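Local atomic coordinates of Kiaa0380 (Homo sapiens, PDB entry 1HTJ), a protein that probably couples heterotrimeric G protein signalling to Rho GTPases, acting as a guanine nucleotide exchange factor that carries an RGS-like domain. Residues A[61-71]-A[192-202]. The protein carries 3 engineered substitutions. Sequence-based numbering, arbitrary orientation.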
# COMPACT_ATOMS: atom_id res chain seq x y z
N LEU A 61 -0.27 0.69 3.35
CA LEU A 61 1.11 0.60 2.88
C LEU A 61 1.77 -0.59 3.55
O LEU A 61 2.58 -1.29 2.93
CB LEU A 61 1.89 1.90 3.18
CG LEU A 61 1.57 3.09 2.26
CD1 LEU A 61 2.49 4.27 2.62
CD2 LEU A 61 1.77 2.69 0.79
N PHE A 62 1.43 -0.81 4.81
CA PHE A 62 1.98 -1.94 5.54
C PHE A 62 1.54 -3.22 4.83
O PHE A 62 2.35 -4.09 4.49
CB PHE A 62 1.47 -1.95 6.97
CG PHE A 62 1.73 -3.24 7.68
CD1 PHE A 62 3.05 -3.67 7.89
CD2 PHE A 62 0.67 -4.06 8.08
CE1 PHE A 62 3.30 -4.91 8.47
CE2 PHE A 62 0.92 -5.30 8.67
CZ PHE A 62 2.24 -5.73 8.86
N TYR A 63 0.23 -3.32 4.61
CA TYR A 63 -0.36 -4.48 3.95
C TYR A 63 0.32 -4.78 2.61
O TYR A 63 0.65 -5.93 2.30
CB TYR A 63 -1.86 -4.24 3.73
CG TYR A 63 -2.56 -5.39 3.07
CD1 TYR A 63 -3.32 -6.29 3.82
CD2 TYR A 63 -2.45 -5.61 1.70
CE1 TYR A 63 -3.95 -7.37 3.22
CE2 TYR A 63 -3.07 -6.69 1.09
CZ TYR A 63 -3.82 -7.56 1.85
OH TYR A 63 -4.47 -8.61 1.25
N LEU A 64 0.52 -3.73 1.81
CA LEU A 64 1.14 -3.87 0.51
C LEU A 64 2.60 -4.33 0.61
O LEU A 64 3.10 -5.05 -0.27
CB LEU A 64 1.05 -2.54 -0.26
CG LEU A 64 -0.36 -2.11 -0.71
CD1 LEU A 64 -0.30 -0.74 -1.36
CD2 LEU A 64 -0.90 -3.12 -1.71
N CYS A 65 3.28 -3.89 1.66
CA CYS A 65 4.67 -4.28 1.83
C CYS A 65 4.75 -5.73 2.30
O CYS A 65 5.58 -6.49 1.83
CB CYS A 65 5.37 -3.34 2.82
SG CYS A 65 5.84 -1.72 2.09
N ALA A 66 3.85 -6.11 3.22
CA ALA A 66 3.80 -7.48 3.73
C ALA A 66 3.46 -8.40 2.57
O ALA A 66 3.94 -9.52 2.48
CB ALA A 66 2.74 -7.61 4.82
N GLU A 67 2.62 -7.90 1.66
CA GLU A 67 2.23 -8.64 0.48
C GLU A 67 3.47 -8.89 -0.39
O GLU A 67 3.69 -10.01 -0.85
CB GLU A 67 1.18 -7.84 -0.29
CG GLU A 67 0.38 -8.63 -1.31
CD GLU A 67 -0.40 -9.79 -0.70
OE1 GLU A 67 -0.63 -9.80 0.54
OE2 GLU A 67 -0.79 -10.69 -1.48
N VAL A 68 4.28 -7.86 -0.60
CA VAL A 68 5.50 -8.02 -1.39
C VAL A 68 6.46 -8.99 -0.70
O VAL A 68 7.09 -9.82 -1.36
CB VAL A 68 6.26 -6.70 -1.58
CG1 VAL A 68 7.57 -6.96 -2.32
CG2 VAL A 68 5.39 -5.71 -2.35
N TYR A 69 6.57 -8.85 0.62
CA TYR A 69 7.46 -9.70 1.41
C TYR A 69 7.21 -11.19 1.18
O TYR A 69 8.13 -11.96 0.96
CB TYR A 69 7.30 -9.40 2.89
CG TYR A 69 8.17 -10.26 3.79
CD1 TYR A 69 9.48 -9.88 4.10
CD2 TYR A 69 7.69 -11.47 4.31
CE1 TYR A 69 10.28 -10.66 4.92
CE2 TYR A 69 8.49 -12.26 5.13
CZ TYR A 69 9.78 -11.85 5.43
OH TYR A 69 10.57 -12.62 6.24
N GLN A 70 5.94 -11.58 1.26
CA GLN A 70 5.54 -12.96 1.09
C GLN A 70 5.67 -13.47 -0.33
O GLN A 70 5.06 -14.47 -0.69
CB GLN A 70 4.09 -13.13 1.54
CG GLN A 70 3.86 -12.78 2.98
CD GLN A 70 2.40 -12.81 3.34
OE1 GLN A 70 1.57 -12.17 2.69
NE2 GLN A 70 2.06 -13.56 4.38
N GLN A 71 6.48 -12.80 -1.14
CA GLN A 71 6.66 -13.20 -2.53
C GLN A 71 8.05 -12.80 -3.02
O GLN A 71 8.33 -12.83 -4.22
CB GLN A 71 5.59 -12.52 -3.40
CG GLN A 71 4.16 -12.90 -3.03
CD GLN A 71 3.13 -11.83 -3.42
OE1 GLN A 71 3.16 -11.29 -4.53
NE2 GLN A 71 2.21 -11.54 -2.50
N MSE A 192 6.83 6.58 3.36
CA MSE A 192 5.69 6.36 2.47
C MSE A 192 6.20 6.12 1.04
O MSE A 192 5.69 5.28 0.31
CB MSE A 192 4.77 7.60 2.48
CG MSE A 192 4.03 7.85 3.80
SE MSE A 192 3.16 9.61 3.82
CE MSE A 192 1.77 9.33 2.50
N ASP A 193 7.21 6.88 0.63
CA ASP A 193 7.76 6.73 -0.70
C ASP A 193 8.42 5.35 -0.81
O ASP A 193 8.28 4.66 -1.83
CB ASP A 193 8.79 7.83 -0.96
CG ASP A 193 9.35 7.78 -2.37
OD1 ASP A 193 8.67 8.20 -3.32
OD2 ASP A 193 10.49 7.31 -2.52
N PHE A 194 9.14 4.93 0.23
CA PHE A 194 9.78 3.63 0.21
C PHE A 194 8.74 2.52 0.07
O PHE A 194 8.87 1.64 -0.77
CB PHE A 194 10.56 3.40 1.49
CG PHE A 194 11.22 2.06 1.55
CD1 PHE A 194 12.52 1.88 1.10
CD2 PHE A 194 10.52 0.95 2.02
CE1 PHE A 194 13.13 0.62 1.13
CE2 PHE A 194 11.12 -0.31 2.05
CZ PHE A 194 12.43 -0.47 1.60
N ALA A 195 7.70 2.57 0.91
CA ALA A 195 6.65 1.56 0.89
C ALA A 195 5.92 1.52 -0.45
O ALA A 195 5.71 0.45 -1.05
CB ALA A 195 5.66 1.82 2.02
N LEU A 196 5.54 2.69 -0.92
CA LEU A 196 4.84 2.82 -2.19
C LEU A 196 5.66 2.23 -3.33
O LEU A 196 5.16 1.42 -4.12
CB LEU A 196 4.56 4.30 -2.49
CG LEU A 196 3.86 4.60 -3.82
CD1 LEU A 196 2.48 3.92 -3.88
CD2 LEU A 196 3.70 6.11 -3.97
N ASN A 197 6.92 2.64 -3.42
CA ASN A 197 7.77 2.14 -4.49
C ASN A 197 8.07 0.64 -4.36
O ASN A 197 8.25 -0.04 -5.36
CB ASN A 197 9.06 2.95 -4.55
CG ASN A 197 8.82 4.37 -5.01
OD1 ASN A 197 8.07 4.59 -5.96
ND2 ASN A 197 9.45 5.34 -4.35
N THR A 198 8.11 0.13 -3.14
CA THR A 198 8.36 -1.29 -2.93
C THR A 198 7.28 -2.11 -3.62
O THR A 198 7.56 -3.11 -4.28
CB THR A 198 8.35 -1.63 -1.45
OG1 THR A 198 9.51 -1.05 -0.84
CG2 THR A 198 8.34 -3.12 -1.23
N TYR A 199 6.03 -1.67 -3.47
CA TYR A 199 4.92 -2.38 -4.08
C TYR A 199 4.84 -2.16 -5.57
O TYR A 199 4.75 -3.11 -6.35
CB TYR A 199 3.59 -1.94 -3.49
CG TYR A 199 2.49 -2.88 -3.93
CD1 TYR A 199 2.37 -4.15 -3.35
CD2 TYR A 199 1.62 -2.53 -4.96
CE1 TYR A 199 1.41 -5.05 -3.79
CE2 TYR A 199 0.65 -3.43 -5.42
CZ TYR A 199 0.55 -4.69 -4.82
OH TYR A 199 -0.42 -5.58 -5.23
N MSE A 200 4.84 -0.89 -5.96
CA MSE A 200 4.74 -0.54 -7.37
C MSE A 200 5.84 -1.18 -8.18
O MSE A 200 5.59 -1.78 -9.23
CB MSE A 200 4.76 0.98 -7.54
CG MSE A 200 3.45 1.66 -7.17
SE MSE A 200 1.92 0.89 -8.11
CE MSE A 200 0.45 1.59 -7.05
N SER A 201 7.06 -1.05 -7.69
CA SER A 201 8.21 -1.63 -8.37
C SER A 201 7.95 -3.12 -8.54
O SER A 201 8.08 -3.66 -9.64
CB SER A 201 9.46 -1.39 -7.54
OG SER A 201 10.55 -2.10 -8.09
N HIS A 202 7.56 -3.78 -7.46
CA HIS A 202 7.26 -5.20 -7.51
C HIS A 202 6.14 -5.50 -8.50
O HIS A 202 6.11 -6.57 -9.12
CB HIS A 202 6.91 -5.68 -6.11
CG HIS A 202 6.19 -7.00 -6.08
ND1 HIS A 202 4.82 -7.10 -6.11
CD2 HIS A 202 6.66 -8.26 -5.99
CE1 HIS A 202 4.47 -8.37 -6.03
NE2 HIS A 202 5.57 -9.10 -5.96
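Leu64 lays its CD2 methyl over one face of the Tyr199 ring, a CH-pi contact 3.7 Å from the ring centroid and only 11° off the normal. Tyr199 CG stands anti to the backbone N (chi1 -169°), which sends the ring toward helix 61-69, crossing the Leu64 side chain at about a right angle. Glu67 CG approaches the ring near its plane, while Val68 CG2 meets Tyr199 CD1 obliquely at 3.5 Å. With Leu44 also packed against Tyr199 and the phenol OH hydrogen-bonded to Lys38 O, an alanine in place of Tyr199 would probably leave Leu64 CD2 without its aromatic partner and that carbonyl without its donor.

Aliphatic packing continues to both ends. The axes of 61-69 and 192-202 approach to 8.9 Å and cross at 44°. Cys65 SG lies 3.5 Å from Ala195 CB, with Leu61 CB beside the same methyl. Leu61 CD1 extends to Met192, a selenomethionine. At the other end Val68 and His202 slide past each other in opposite directions, both valine methyls lying near the imidazole and both reaching Thr198 CG2.

Among polar atoms, Leu64 O lies 3.3 Å from Tyr199 CD1 inside the interface. At the C-terminal end Gln71 OE1 comes to the imidazole edge, 3.5 Å from His202 CE1, its amide steeply inclined to the ring. Thr198 OG1 hydrogen-bonds within its own helix to Phe194 O (2.8 Å), from the carbonyl face opposite Thr198 N; Glu67 directs its carboxylate to Lys38 and Gln125.

No hydrogen bond joins the two segments, so helices 58-69 and 186-202 of this all-helical RGS-like domain are held together here by shape and apolar burial.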